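Local coordinates for putative branched-chain amino acid ABC transporter, periplasmic branched-chain amino acid-binding protein (Pseudomonas protegens Pf-5, PDB 4RU0) that probably captures branched-chain amino acids or related small solutes in the periplasm and delivers them to an ABC transporter of the inner membrane, at residues Gly285-Thr290 with Val399-Gly404; Val249-Ala254 with Leu277-Ala282; Ala270-Asp275 with Ser324-Ser329. One frame throughout, in Å; residues are numbered along the deposited sequence.

Contact 1 of 3, residues Gly285-Thr290 with Val399-Gly404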
loop_
_atom_site.group_PDB
_atom_site.type_symbol
_atom_site.label_atom_id
_atom_site.label_comp_id
_atom_site.label_asym_id
_atom_site.label_seq_id
_atom_site.Cartn_x
_atom_site.Cartn_y
_atom_site.Cartn_z
ATOM N N GLY A 285 18.996 -8.911 9.830
ATOM C CA GLY A 285 18.028 -9.938 10.174
ATOM C C GLY A 285 16.594 -9.437 10.243
ATOM O O GLY A 285 15.652 -10.233 10.227
ATOM N N TYR A 286 16.437 -8.119 10.322
ATOM C CA TYR A 286 15.130 -7.462 10.378
ATOM C C TYR A 286 14.155 -7.961 9.320
ATOM O O TYR A 286 14.501 -8.047 8.142
ATOM C CB TYR A 286 15.322 -5.953 10.238
ATOM C CG TYR A 286 14.056 -5.126 10.195
ATOM C CD1 TYR A 286 13.329 -4.867 11.351
ATOM C CD2 TYR A 286 13.607 -4.578 9.004
ATOM C CE1 TYR A 286 12.176 -4.097 11.315
ATOM C CE2 TYR A 286 12.461 -3.806 8.958
ATOM C CZ TYR A 286 11.750 -3.568 10.113
ATOM O OH TYR A 286 10.612 -2.796 10.063
ATOM N N LEU A 287 12.944 -8.306 9.749
ATOM C CA LEU A 287 11.893 -8.720 8.823
ATOM C C LEU A 287 10.936 -7.565 8.518
ATOM O O LEU A 287 10.771 -6.650 9.333
ATOM C CB LEU A 287 11.103 -9.897 9.389
ATOM C CG LEU A 287 11.901 -11.142 9.780
ATOM C CD1 LEU A 287 10.971 -12.270 10.203
ATOM C CD2 LEU A 287 12.790 -11.570 8.633
ATOM N N ALA A 288 10.296 -7.614 7.353
ATOM C CA ALA A 288 9.276 -6.625 7.015
ATOM C C ALA A 288 8.239 -7.201 6.060
ATOM O O ALA A 288 8.561 -8.037 5.216
ATOM C CB ALA A 288 9.917 -5.387 6.412
ATOM N N LEU A 289 6.993 -6.761 6.212
ATOM C CA LEU A 289 5.923 -7.143 5.296
ATOM C C LEU A 289 5.914 -6.207 4.090
ATOM O O LEU A 289 6.264 -5.033 4.205
ATOM C CB LEU A 289 4.563 -7.109 6.005
ATOM C CG LEU A 289 4.369 -8.044 7.199
ATOM C CD1 LEU A 289 3.146 -7.633 8.015
ATOM C CD2 LEU A 289 4.236 -9.480 6.743
ATOM N N THR A 290 5.510 -6.720 2.935
ATOM C CA THR A 290 5.405 -5.884 1.740
ATOM C C THR A 290 4.370 -6.423 0.760
ATOM O O THR A 290 4.245 -7.638 0.588
ATOM C CB THR A 290 6.761 -5.759 1.008
ATOM O OG1 THR A 290 6.602 -4.961 -0.171
ATOM C CG2 THR A 290 7.288 -7.127 0.611
ATOM N N VAL A 399 6.899 -11.559 3.074
ATOM C CA VAL A 399 7.899 -11.203 4.070
ATOM C C VAL A 399 9.275 -11.133 3.420
ATOM O O VAL A 399 9.649 -12.014 2.650
ATOM C CB VAL A 399 7.923 -12.215 5.226
ATOM C CG1 VAL A 399 8.907 -11.775 6.307
ATOM C CG2 VAL A 399 6.520 -12.397 5.797
ATOM N N GLN A 400 10.020 -10.076 3.711
ATOM C CA GLN A 400 11.384 -9.973 3.222
ATOM C C GLN A 400 12.332 -9.641 4.368
ATOM O O GLN A 400 11.941 -8.975 5.331
ATOM C CB GLN A 400 11.489 -8.925 2.113
ATOM C CG GLN A 400 11.111 -7.527 2.536
ATOM C CD GLN A 400 11.116 -6.563 1.376
ATOM O OE1 GLN A 400 10.891 -6.956 0.232
ATOM N NE2 GLN A 400 11.376 -5.290 1.660
ATOM N N GLN A 401 13.573 -10.114 4.256
ATOM C CA GLN A 401 14.553 -9.994 5.334
ATOM C C GLN A 401 15.746 -9.124 4.940
ATOM O O GLN A 401 16.267 -9.232 3.826
ATOM C CB GLN A 401 15.033 -11.386 5.760
ATOM C CG GLN A 401 16.068 -11.389 6.872
ATOM C CD GLN A 401 16.186 -12.746 7.539
ATOM O OE1 GLN A 401 16.168 -13.781 6.872
ATOM N NE2 GLN A 401 16.286 -12.750 8.863
ATOM N N TRP A 402 16.173 -8.270 5.865
ATOM C CA TRP A 402 17.256 -7.319 5.621
ATOM C C TRP A 402 18.602 -7.839 6.130
ATOM O O TRP A 402 18.706 -8.269 7.283
ATOM C CB TRP A 402 16.907 -5.989 6.289
ATOM C CG TRP A 402 17.927 -4.908 6.152
ATOM C CD1 TRP A 402 18.721 -4.402 7.141
ATOM C CD2 TRP A 402 18.249 -4.176 4.964
ATOM N NE1 TRP A 402 19.519 -3.402 6.640
ATOM C CE2 TRP A 402 19.253 -3.246 5.306
ATOM C CE3 TRP A 402 17.791 -4.220 3.641
ATOM C CZ2 TRP A 402 19.805 -2.366 4.375
ATOM C CZ3 TRP A 402 18.342 -3.348 2.718
ATOM C CH2 TRP A 402 19.339 -2.432 3.090
ATOM N N ASP A 403 19.632 -7.805 5.288
ATOM C CA ASP A 403 20.941 -8.310 5.709
ATOM C C ASP A 403 21.946 -7.192 5.986
ATOM O O ASP A 403 23.106 -7.452 6.307
ATOM C CB ASP A 403 21.510 -9.286 4.670
ATOM C CG ASP A 403 21.717 -8.651 3.299
ATOM O OD1 ASP A 403 21.931 -7.423 3.205
ATOM O OD2 ASP A 403 21.680 -9.398 2.297
ATOM N N GLY A 404 21.496 -5.949 5.862
ATOM C CA GLY A 404 22.364 -4.807 6.078
ATOM C C GLY A 404 22.618 -4.070 4.783
ATOM O O GLY A 404 23.066 -2.921 4.786
#

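Contact 2 of 3, residues Val249-Ala254 with Leu277-Ala282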
loop_
_atom_site.group_PDB
_atom_site.type_symbol
_atom_site.label_atom_id
_atom_site.label_comp_id
_atom_site.label_asym_id
_atom_site.label_seq_id
_atom_site.Cartn_x
_atom_site.Cartn_y
_atom_site.Cartn_z
ATOM N N VAL A 249 15.197 4.105 15.024
ATOM C CA VAL A 249 15.407 4.180 16.461
ATOM C C VAL A 249 14.934 2.898 17.135
ATOM O O VAL A 249 15.623 2.368 18.009
ATOM C CB VAL A 249 14.682 5.395 17.080
ATOM C CG1 VAL A 249 14.713 5.327 18.600
ATOM C CG2 VAL A 249 15.308 6.689 16.590
ATOM N N ALA A 250 13.768 2.395 16.724
ATOM C CA ALA A 250 13.224 1.160 17.290
ATOM C C ALA A 250 14.221 0.012 17.145
ATOM O O ALA A 250 14.460 -0.746 18.090
ATOM C CB ALA A 250 11.900 0.799 16.630
ATOM N N VAL A 251 14.809 -0.102 15.960
ATOM C CA VAL A 251 15.753 -1.174 15.690
ATOM C C VAL A 251 17.042 -0.995 16.501
ATOM O O VAL A 251 17.500 -1.941 17.150
ATOM C CB VAL A 251 16.065 -1.258 14.191
ATOM C CG1 VAL A 251 17.016 -2.395 13.912
ATOM C CG2 VAL A 251 14.772 -1.449 13.407
ATOM N N LYS A 252 17.605 0.214 16.477
ATOM C CA LYS A 252 18.792 0.540 17.266
ATOM C C LYS A 252 18.594 0.245 18.750
ATOM O O LYS A 252 19.497 -0.257 19.426
ATOM C CB LYS A 252 19.168 2.014 17.119
ATOM C CG LYS A 252 19.814 2.423 15.816
ATOM C CD LYS A 252 20.079 3.927 15.846
ATOM C CE LYS A 252 20.580 4.450 14.514
ATOM N NZ LYS A 252 20.614 5.944 14.494
ATOM N N THR A 253 17.418 0.588 19.256
ATOM C CA THR A 253 17.139 0.418 20.672
ATOM C C THR A 253 16.955 -1.060 20.994
ATOM O O THR A 253 17.426 -1.540 22.027
ATOM C CB THR A 253 15.898 1.217 21.096
ATOM O OG1 THR A 253 16.039 2.569 20.649
ATOM C CG2 THR A 253 15.746 1.215 22.610
ATOM N N ALA A 254 16.282 -1.780 20.098
ATOM C CA ALA A 254 16.095 -3.217 20.255
ATOM C C ALA A 254 17.444 -3.919 20.424
ATOM O O ALA A 254 17.614 -4.746 21.322
ATOM C CB ALA A 254 15.344 -3.792 19.061
ATOM N N LEU A 277 18.550 1.364 6.919
ATOM C CA LEU A 277 19.935 1.789 6.685
ATOM C C LEU A 277 20.515 2.684 7.797
ATOM O O LEU A 277 21.668 2.503 8.175
ATOM C CB LEU A 277 20.052 2.506 5.336
ATOM C CG LEU A 277 20.211 1.603 4.112
ATOM C CD1 LEU A 277 20.029 2.393 2.838
ATOM C CD2 LEU A 277 21.567 0.908 4.119
ATOM N N PRO A 278 19.730 3.648 8.326
ATOM C CA PRO A 278 20.324 4.465 9.395
ATOM C C PRO A 278 20.662 3.675 10.660
ATOM O O PRO A 278 21.482 4.127 11.454
ATOM C CB PRO A 278 19.235 5.501 9.694
ATOM C CG PRO A 278 18.402 5.551 8.458
ATOM C CD PRO A 278 18.398 4.153 7.939
ATOM N N ALA A 279 20.042 2.512 10.835
ATOM C CA ALA A 279 20.276 1.683 12.013
ATOM C C ALA A 279 21.586 0.913 11.908
ATOM O O ALA A 279 22.032 0.303 12.881
ATOM C CB ALA A 279 19.121 0.719 12.218
ATOM N N GLY A 280 22.200 0.936 10.727
ATOM C CA GLY A 280 23.450 0.226 10.518
ATOM C C GLY A 280 23.312 -1.270 10.724
ATOM O O GLY A 280 22.258 -1.845 10.457
ATOM N N ALA A 281 24.375 -1.893 11.227
ATOM C CA ALA A 281 24.443 -3.346 11.347
ATOM C C ALA A 281 23.530 -3.901 12.437
ATOM O O ALA A 281 23.324 -5.111 12.517
ATOM C CB ALA A 281 25.879 -3.781 11.599
ATOM N N ALA A 282 22.981 -3.026 13.272
ATOM C CA ALA A 282 22.003 -3.454 14.274
ATOM C C ALA A 282 20.712 -3.966 13.631
ATOM O O ALA A 282 19.902 -4.621 14.288
ATOM C CB ALA A 282 21.689 -2.312 15.231
#

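Contact 3 of 3, residues Ala270-Asp275 with Ser324-Ser329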
loop_
_atom_site.group_PDB
_atom_site.type_symbol
_atom_site.label_atom_id
_atom_site.label_comp_id
_atom_site.label_asym_id
_atom_site.label_seq_id
_atom_site.Cartn_x
_atom_site.Cartn_y
_atom_site.Cartn_z
ATOM N N ALA A 270 7.195 0.299 7.008
ATOM C CA ALA A 270 8.481 0.254 7.691
ATOM C C ALA A 270 9.356 -0.785 7.006
ATOM O O ALA A 270 10.168 -1.442 7.644
ATOM C CB ALA A 270 8.303 -0.072 9.173
ATOM N N SER A 271 9.177 -0.924 5.699
ATOM C CA SER A 271 9.777 -2.020 4.951
ATOM C C SER A 271 10.798 -1.569 3.914
ATOM O O SER A 271 11.203 -2.359 3.063
ATOM C CB SER A 271 8.684 -2.832 4.253
ATOM O OG SER A 271 7.966 -2.019 3.341
ATOM N N SER A 272 11.218 -0.311 3.982
ATOM C CA SER A 272 12.176 0.210 3.017
ATOM C C SER A 272 13.619 0.137 3.504
ATOM O O SER A 272 13.878 0.032 4.696
ATOM C CB SER A 272 11.850 1.658 2.664
ATOM O OG SER A 272 12.999 2.279 2.118
ATOM N N SER A 273 14.551 0.213 2.558
ATOM C CA SER A 273 15.979 0.305 2.855
ATOM C C SER A 273 16.262 1.516 3.728
ATOM O O SER A 273 17.059 1.458 4.664
ATOM C CB SER A 273 16.801 0.409 1.563
ATOM O OG SER A 273 16.483 -0.636 0.664
ATOM N N GLU A 274 15.593 2.617 3.405
ATOM C CA GLU A 274 15.787 3.879 4.104
ATOM C C GLU A 274 15.280 3.822 5.540
ATOM O O GLU A 274 15.691 4.613 6.385
ATOM C CB GLU A 274 15.089 5.006 3.341
ATOM C CG GLU A 274 15.490 5.065 1.878
ATOM C CD GLU A 274 14.855 6.221 1.141
ATOM O OE1 GLU A 274 14.056 6.959 1.763
ATOM O OE2 GLU A 274 15.159 6.390 -0.060
ATOM N N ASP A 275 14.373 2.889 5.812
ATOM C CA ASP A 275 13.851 2.725 7.161
ATOM C C ASP A 275 14.865 2.043 8.066
ATOM O O ASP A 275 14.800 2.183 9.284
ATOM C CB ASP A 275 12.551 1.918 7.146
ATOM C CG ASP A 275 11.390 2.688 6.542
ATOM O OD1 ASP A 275 11.239 3.890 6.855
ATOM O OD2 ASP A 275 10.627 2.088 5.756
ATOM N N SER A 324 14.046 -0.768 -6.158
ATOM C CA SER A 324 13.827 -0.334 -4.795
ATOM C C SER A 324 12.362 -0.420 -4.495
ATOM O O SER A 324 11.547 -0.303 -5.380
ATOM C CB SER A 324 14.352 1.077 -4.559
ATOM O OG SER A 324 13.394 2.068 -4.865
ATOM N N VAL A 325 12.028 -0.642 -3.235
ATOM C CA VAL A 325 10.649 -0.895 -2.843
ATOM C C VAL A 325 9.780 0.304 -3.233
ATOM O O VAL A 325 8.647 0.163 -3.627
ATOM C CB VAL A 325 10.550 -1.303 -1.349
ATOM C CG1 VAL A 325 9.131 -1.348 -0.823
ATOM C CG2 VAL A 325 11.261 -2.611 -1.103
ATOM N N TYR A 326 10.357 1.480 -3.111
ATOM C CA TYR A 326 9.712 2.687 -3.533
ATOM C C TYR A 326 9.420 2.682 -5.033
ATOM O O TYR A 326 8.329 3.020 -5.447
ATOM C CB TYR A 326 10.610 3.856 -3.176
ATOM C CG TYR A 326 10.704 4.101 -1.700
ATOM C CD1 TYR A 326 9.587 4.044 -0.909
ATOM C CD2 TYR A 326 11.907 4.397 -1.098
ATOM C CE1 TYR A 326 9.656 4.272 0.446
ATOM C CE2 TYR A 326 11.989 4.623 0.260
ATOM C CZ TYR A 326 10.854 4.563 1.027
ATOM O OH TYR A 326 10.903 4.799 2.379
ATOM N N TYR A 327 10.375 2.249 -5.838
ATOM C CA TYR A 327 10.178 2.181 -7.268
ATOM C C TYR A 327 9.097 1.192 -7.621
ATOM O O TYR A 327 8.317 1.401 -8.525
ATOM C CB TYR A 327 11.487 1.840 -7.989
ATOM C CG TYR A 327 11.366 1.841 -9.486
ATOM C CD1 TYR A 327 10.768 0.793 -10.143
ATOM C CD2 TYR A 327 11.825 2.904 -10.235
ATOM C CE1 TYR A 327 10.636 0.798 -11.502
ATOM C CE2 TYR A 327 11.700 2.919 -11.598
ATOM C CZ TYR A 327 11.109 1.863 -12.226
ATOM O OH TYR A 327 10.977 1.859 -13.583
ATOM N N ASN A 328 9.074 0.088 -6.908
ATOM C CA ASN A 328 8.147 -0.993 -7.210
ATOM C C ASN A 328 6.725 -0.684 -6.766
ATOM O O ASN A 328 5.767 -1.205 -7.336
ATOM C CB ASN A 328 8.628 -2.293 -6.570
ATOM C CG ASN A 328 9.913 -2.806 -7.196
ATOM O OD1 ASN A 328 10.620 -2.067 -7.885
ATOM N ND2 ASN A 328 10.221 -4.076 -6.960
ATOM N N SER A 329 6.586 0.159 -5.748
ATOM C CA SER A 329 5.264 0.608 -5.338
ATOM C C SER A 329 4.684 1.472 -6.450
ATOM O O SER A 329 3.489 1.423 -6.722
ATOM C CB SER A 329 5.317 1.375 -4.014
ATOM O OG SER A 329 6.030 2.590 -4.147
HETATM O O HOH W 1 14.364 -0.763 -0.639
#

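Contact 1 of 3, residues Gly285-Thr290 with Val399-Gly404
Leu287 and Gln401 face each other as a non-hydrogen-bonded antiparallel pair, the Leu287 methyl CD2 lying 3.6 Å from Gln401 CB and following the glutamine chain out to its amide. On the same side of the sheet Leu289 CD2 meets Val399 CG2 at 3.8 Å, and helix 157-172 packs over this buried apolar patch with Leu164 and Tyr167. Between these pairs Ala288 and Gln400 exchange both backbone bonds, the straighter of the two running from Gln400 N to Ala288 O at 2.9 Å. The two strands are neighbours in the mixed sheet of one lobe of the periplasmic binding protein fold, where 287-290 is the last of the parallel run and 396-402 turns back against it. At the partly exposed end, by contrast, polar bonds do the holding: Gly285 N bonds to Trp402 O, while Gln401, extended with CG opposite the backbone N (chi1 180°), brings NE2 to 2.9 Å from Gly285 O. That donor lies at a C=O angle of 113°, tilted 24° from the carbonyl plane. Shortened to an alanine here, the side chain would probably leave Gly285 O without its amide donor and strip Leu287 CD2 of much of its cover.

Contact 2 of 3, residues Val249-Ala254 with Leu277-Ala282
Val251 and Lys252 are the residues of segment 249-254 that reach the turn 277-282, and they do so in different ways. Val251, one turn of helix before the buried Ala254, points its side chain at the turn: CG1 lies 4.1 Å from Ala279 CB and 3.7 Å from the carbonyl oxygen Ala282 O, one methyl serving both neighbours. Lys252 follows on the exposed flank. Its chain, extended beyond CG, runs alongside the turn, CG packing 4.0 Å from Ala279 CB and CE coming to 3.2 Å from Pro278 O, so the aliphatic part makes the contact. Ala279 CB thus rests against both Val251 CG1 and Lys252 CG. Next along the helix, the Thr253 hydroxyl OG1 donates back to Val249 O at 2.7 Å, an oxygen that also accepts from Thr253 N. In the other segment, Gly280 N bonds back to Leu277 O within the 3-10 turn. Helix 246-256 lies between two neighbours: Ala250, Thr253 and Ala254 pack on Trp227 of helix 224-233, while Val251 and Lys252 meet the loop that leads from helix 273-276 to strand 287-290.

Contact 3 of 3, residues Ala270-Asp275 with Ser324-Ser329
The ring of Tyr326 meets Ser272 and Glu274 at its CE2 corner, that atom lying only 3.2 Å from Ser272 OG and 3.4 Å from Glu274 CD. The serine comes in obliquely, its CB also touching the phenol end of the ring, whereas the glutamate stem and carboxyl carbon sit at the ring edge near its plane. The carboxylate is turned 66° from the ring, and Glu274 OE2 is bound by Gln52 of helix 47-67, which also touches Tyr326. Ser272 is held by two bonds. It is the N-cap of helix 273-276: a chi1 of 160° swings OG away from the backbone N, and the hydroxyl accepts from Glu274 N at 2.9 Å, while Ser272 N donates to Asp275 OD2 at 3.0 Å. Ser272 and Asp275 form a capping box. The partner helix 325-348 has an N-cap of its own, for Ser324 OG accepts from Tyr327 N. Two helix N-termini thus meet beside the cleft between the lobes of the periplasmic binding protein fold, and the Tyr326 side chain lies about 6 Å from the bound pentaoxaheptadecane. Farther from the ring the contact thins to Val325 CG2 against Ser271 O at 4.2 Å. A water joins Ser273 OG, 2.5 Å away, to Val325 N, though the latter bond is long and weak.

From the N terminus, helix 246-256 comes first, and contact 2 closes a short loop by bringing the turn 277-282 back to it. Segment 270-275 of contact 3 lies inside that loop, but its partner 324-329 comes later, so contacts 2 and 3 cross. Contact 3 also crosses contact 1, whose segment 285-290 pairs with 399-404 across the longest loop of the three; contact 2 closes before contact 1 opens. In space Tyr286 links them, reaching Val251 with its ring and Ala270 O with its hydroxyl, while Trp402 packs on Leu277. Contact 1 joins two sheet strands, contact 2 helix 246-256 to the loop before strand 287-290, and contact 3 the start of helix 273-276 to helix 325-348.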